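PDB 4EV0: cyclic AMP receptor protein from Thermus thermophilus, which activates transcription from six promoters in a cAMP-dependent manner, binding cyclic AMP and DNA as a homodimer. Local coordinates for residues 141-145 / 211-216; 165-169 / 180-184. One frame throughout, in Å; residues are numbered along the deposited sequence.

How the contacts relate
Both contacts belong to the C-terminal DNA-binding part of the chain, and their centres lie about 15 Å apart. Contact 1 ties helix 139-154 to the carboxyl end of the chain; contact 2, formed by residues that lie in sequence between the two partners of contact 1, pairs the two helices of the predicted helix-turn-helix, 166-173 and 177-189. V183 joins them: its CG1 packs 4.0 Å from CA of R143, so helix 177-189 rests on the same helix that receives the C-terminus. Neither contact touches the cAMP pocket, which lies in the N-terminal part of the protein around residues such as E76 and R85. Contact 1 meets the second subunit, whereas contact 2 holds a sulfate.

Contact 1. Residues 141-145 / 211-216; sequences EARNR and IAFGLA
N144 reaches across to the end of helix 205-212 and gives a short hydrogen bond from ND2 to the backbone O of I211, 2.7 Å long. The approach runs nearly straight on to the carbonyl, with a C=O...donor angle of 173°, and the acceptor lies close to the plane of the asparagine amide. That same oxygen accepts from G214 N, the inner bond of a Schellman motif in which G214, with positive phi, is the C' residue. Two N-H groups therefore grip one carbonyl at the helix terminus, and ND2 also sits 3.5 Å from CA of G214.

The second polar link is looser. R143 NH2 donates to O of A216 at 3.2 Å, with the carboxylate oxygen at the edge of the guanidinium and in its plane; NH1 makes a weak bond to the same atom and a salt bridge to OXT at 3.6 Å. The stronger partner of NH2 is the carboxylate of E190, which shares the arginine with the poorly ordered C-terminus. With CG anti to the backbone N (chi1 -176°) and the chain extended to NE, R143 crosses I211 at about a right angle, and CG2 of I211 lies over the centre of one guanidinium face, 3.5 Å above its plane. Farther along the interface, CB of N144 rests 3.7 Å from O of A212, the carbonyl that Y148 of the second subunit also reaches with its hydroxyl.

The chemistry is that of a Schellman helix end with one carbonyl doubly gripped, the second donor coming from N144, next to an arginine that probably offsets the negative charge of the chain terminus; together they fasten helix 205-212 and the tail after it to helix 139-154 beside the subunit interface.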
# COMPACT_ATOMS: atom_id res chain seq x y z
N GLU B 141 15.75 -9.17 -7.71
CA GLU B 141 15.70 -9.68 -6.35
C GLU B 141 14.75 -10.89 -6.23
O GLU B 141 15.02 -11.85 -5.48
CB GLU B 141 15.27 -8.59 -5.39
CG GLU B 141 16.23 -7.44 -5.28
CD GLU B 141 15.57 -6.20 -4.68
OE1 GLU B 141 15.96 -5.81 -3.56
OE2 GLU B 141 14.65 -5.64 -5.32
N ALA B 142 13.65 -10.85 -6.98
CA ALA B 142 12.77 -12.00 -7.08
C ALA B 142 13.58 -13.23 -7.54
O ALA B 142 13.43 -14.31 -6.98
CB ALA B 142 11.59 -11.70 -8.03
N ARG B 143 14.47 -13.04 -8.50
CA ARG B 143 15.29 -14.12 -9.04
C ARG B 143 16.18 -14.76 -7.96
O ARG B 143 16.16 -15.98 -7.78
CB ARG B 143 16.13 -13.57 -10.20
CG ARG B 143 16.97 -14.60 -10.90
CD ARG B 143 17.35 -14.10 -12.30
NE ARG B 143 18.37 -14.96 -12.90
CZ ARG B 143 19.68 -14.78 -12.72
NH1 ARG B 143 20.10 -13.76 -11.97
NH2 ARG B 143 20.55 -15.60 -13.29
N ASN B 144 16.93 -13.93 -7.24
CA ASN B 144 17.70 -14.38 -6.07
C ASN B 144 16.86 -15.18 -5.07
O ASN B 144 17.26 -16.25 -4.61
CB ASN B 144 18.28 -13.17 -5.31
CG ASN B 144 19.17 -12.28 -6.18
OD1 ASN B 144 19.04 -11.06 -6.16
ND2 ASN B 144 20.10 -12.89 -6.90
N ARG B 145 15.70 -14.63 -4.71
CA ARG B 145 14.85 -15.21 -3.69
C ARG B 145 14.27 -16.56 -4.11
O ARG B 145 14.16 -17.48 -3.29
CB ARG B 145 13.74 -14.23 -3.31
CG ARG B 145 14.28 -13.02 -2.56
CD ARG B 145 13.21 -12.09 -2.03
NE ARG B 145 13.84 -10.92 -1.44
CZ ARG B 145 13.20 -9.97 -0.77
NH1 ARG B 145 11.88 -10.05 -0.59
NH2 ARG B 145 13.88 -8.93 -0.27
N ILE B 211 23.48 -17.81 -8.25
CA ILE B 211 22.36 -16.91 -8.53
C ILE B 211 21.63 -16.50 -7.24
O ILE B 211 21.24 -15.34 -7.11
CB ILE B 211 21.36 -17.52 -9.56
CG1 ILE B 211 22.05 -17.68 -10.92
CG2 ILE B 211 20.13 -16.62 -9.72
CD1 ILE B 211 21.25 -18.47 -11.93
N ALA B 212 21.48 -17.44 -6.30
CA ALA B 212 20.80 -17.15 -5.04
C ALA B 212 21.51 -16.04 -4.27
O ALA B 212 20.88 -15.16 -3.68
CB ALA B 212 20.68 -18.40 -4.18
N PHE B 213 22.84 -16.08 -4.30
CA PHE B 213 23.62 -15.12 -3.54
C PHE B 213 24.07 -13.95 -4.38
O PHE B 213 24.93 -13.18 -3.96
CB PHE B 213 24.79 -15.81 -2.85
CG PHE B 213 24.34 -16.80 -1.84
CD1 PHE B 213 23.68 -16.37 -0.69
CD2 PHE B 213 24.51 -18.15 -2.05
CE1 PHE B 213 23.24 -17.28 0.26
CE2 PHE B 213 24.07 -19.07 -1.10
CZ PHE B 213 23.43 -18.63 0.05
N GLY B 214 23.46 -13.80 -5.55
CA GLY B 214 23.57 -12.56 -6.30
C GLY B 214 24.94 -12.27 -6.89
O GLY B 214 25.24 -11.13 -7.30
N LEU B 215 25.79 -13.28 -6.95
CA LEU B 215 27.04 -13.13 -7.67
C LEU B 215 26.93 -13.72 -9.08
O LEU B 215 27.91 -13.78 -9.82
CB LEU B 215 28.23 -13.70 -6.87
CG LEU B 215 28.02 -14.87 -5.91
CD1 LEU B 215 28.33 -16.18 -6.60
CD2 LEU B 215 28.86 -14.72 -4.64
N ALA B 216 25.72 -14.14 -9.44
CA ALA B 216 25.41 -14.53 -10.82
C ALA B 216 23.93 -14.27 -11.08
O ALA B 216 23.39 -14.59 -12.13
CB ALA B 216 25.77 -15.98 -11.06
OXT ALA B 216 23.21 -13.73 -10.24

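Contact 2. Residues 165-169 / 180-184; sequences RHHEL and VSRVL. With SO4 (sulfate ion), chain I.
H166 carries this contact, pointing its side chain from the first turn of helix 166-173 at helix 177-189. Its CB lies 3.8 Å from CG1 of V180, whose same methyl also approaches the H166 backbone O. The next atom, CG, stands beside the backbone N (chi1 -65°), which carries the ring toward helix 177-189, with a sulfate over one face and L184 over the other. ND1 meets OG of S181 at the ring edge, 2.5 Å away, a very short hydrogen bond in which either atom could be the donor. Over one face, CD1 of L184 comes close to NE2 and CD2. This methyl makes a CH-pi contact 3.7 Å from the ring centroid, 24° off the normal, while sulfate O4 sits over the centre of the opposite face.

The sulfate, probably picked up from the crystallisation liquor, takes a hydrogen bond from R165, whose NH1 donates to O1 at 3.1 Å with the anion at the guanidinium edge. R165 is the N-cap residue, and its backbone N is bonded in turn to OE1 of E168.

Deeper in, L169 and L184 reach toward each other tip to tip, CD2 to CD1 at 3.9 Å, and L169 CB packs against V180 CG1. L169 also leans on A149 and L150 of helix 139-154, which backs the pair. Without the imidazole, as with an alanine in place of H166, S181 OG would probably be left with just its weak bond to O of R177, and the L184 methyl would likely face a gap where the ring had been.

Two short helices joined by a tight turn, with leucine and valine between them and a third helix behind, make the helix-turn-helix of the Crp family's winged-helix domain, in which helix 177-189 is the recognition helix by position.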
# COMPACT_ATOMS: atom_id res chain seq x y z
N ARG B 165 4.75 -27.45 -6.75
CA ARG B 165 3.94 -26.51 -7.52
C ARG B 165 4.58 -25.13 -7.45
O ARG B 165 5.31 -24.81 -6.49
CB ARG B 165 2.51 -26.48 -6.98
CG ARG B 165 1.74 -27.81 -7.13
CD ARG B 165 1.49 -28.10 -8.60
NE ARG B 165 0.97 -29.44 -8.82
CZ ARG B 165 0.61 -29.89 -10.02
NH1 ARG B 165 0.70 -29.11 -11.09
NH2 ARG B 165 0.15 -31.13 -10.16
N HIS B 166 4.34 -24.29 -8.45
CA HIS B 166 4.86 -22.93 -8.40
C HIS B 166 4.35 -22.19 -7.16
O HIS B 166 5.06 -21.37 -6.59
CB HIS B 166 4.54 -22.14 -9.67
CG HIS B 166 5.21 -22.67 -10.90
ND1 HIS B 166 5.12 -22.05 -12.13
CD2 HIS B 166 5.96 -23.78 -11.10
CE1 HIS B 166 5.79 -22.75 -13.03
NE2 HIS B 166 6.30 -23.81 -12.43
N HIS B 167 3.12 -22.50 -6.73
CA HIS B 167 2.57 -21.80 -5.57
C HIS B 167 3.24 -22.19 -4.25
O HIS B 167 3.39 -21.35 -3.36
CB HIS B 167 1.03 -21.90 -5.50
CG HIS B 167 0.50 -23.26 -5.11
ND1 HIS B 167 0.64 -23.77 -3.83
CD2 HIS B 167 -0.18 -24.18 -5.82
CE1 HIS B 167 0.08 -24.97 -3.78
NE2 HIS B 167 -0.42 -25.24 -4.97
N GLU B 168 3.69 -23.44 -4.14
CA GLU B 168 4.37 -23.88 -2.92
C GLU B 168 5.76 -23.26 -2.86
O GLU B 168 6.31 -22.97 -1.79
CB GLU B 168 4.46 -25.41 -2.87
CG GLU B 168 3.18 -26.14 -3.26
CD GLU B 168 3.31 -27.66 -3.15
OE1 GLU B 168 3.45 -28.33 -4.19
OE2 GLU B 168 3.28 -28.18 -2.00
N LEU B 169 6.34 -23.08 -4.04
CA LEU B 169 7.62 -22.43 -4.17
C LEU B 169 7.47 -20.92 -3.87
O LEU B 169 8.38 -20.30 -3.30
CB LEU B 169 8.13 -22.68 -5.58
CG LEU B 169 9.60 -22.54 -5.90
CD1 LEU B 169 10.43 -23.14 -4.78
CD2 LEU B 169 9.80 -23.27 -7.20
N VAL B 180 7.14 -16.35 -9.56
CA VAL B 180 7.84 -17.63 -9.50
C VAL B 180 7.86 -18.30 -10.87
O VAL B 180 8.91 -18.83 -11.29
CB VAL B 180 7.25 -18.60 -8.42
CG1 VAL B 180 7.58 -20.06 -8.75
CG2 VAL B 180 7.78 -18.25 -7.03
N SER B 181 6.74 -18.24 -11.58
CA SER B 181 6.69 -18.81 -12.92
C SER B 181 7.59 -18.01 -13.85
O SER B 181 8.32 -18.58 -14.66
CB SER B 181 5.27 -18.90 -13.48
OG SER B 181 4.46 -19.73 -12.67
N ARG B 182 7.53 -16.69 -13.73
CA ARG B 182 8.39 -15.82 -14.52
C ARG B 182 9.86 -16.14 -14.28
O ARG B 182 10.64 -16.26 -15.23
CB ARG B 182 8.12 -14.35 -14.20
CG ARG B 182 6.77 -13.84 -14.67
CD ARG B 182 6.60 -12.35 -14.33
NE ARG B 182 7.67 -11.53 -14.91
CZ ARG B 182 8.04 -10.33 -14.44
NH1 ARG B 182 7.42 -9.81 -13.38
NH2 ARG B 182 9.02 -9.65 -15.04
N VAL B 183 10.24 -16.27 -13.02
CA VAL B 183 11.61 -16.59 -12.65
C VAL B 183 12.04 -17.98 -13.12
O VAL B 183 13.14 -18.15 -13.66
CB VAL B 183 11.84 -16.48 -11.13
CG1 VAL B 183 13.20 -17.09 -10.75
CG2 VAL B 183 11.74 -15.03 -10.69
N LEU B 184 11.17 -18.96 -12.92
CA LEU B 184 11.46 -20.33 -13.35
C LEU B 184 11.63 -20.43 -14.86
O LEU B 184 12.48 -21.18 -15.34
CB LEU B 184 10.37 -21.28 -12.87
CG LEU B 184 10.45 -21.65 -11.40
CD1 LEU B 184 9.25 -22.49 -11.00
CD2 LEU B 184 11.77 -22.38 -11.13
S SO4 I . 2.64 -25.40 -11.45
O1 SO4 I . 1.37 -26.12 -11.54
O2 SO4 I . 2.91 -25.08 -10.05
O3 SO4 I . 3.71 -26.26 -11.95
O4 SO4 I . 2.58 -24.16 -12.22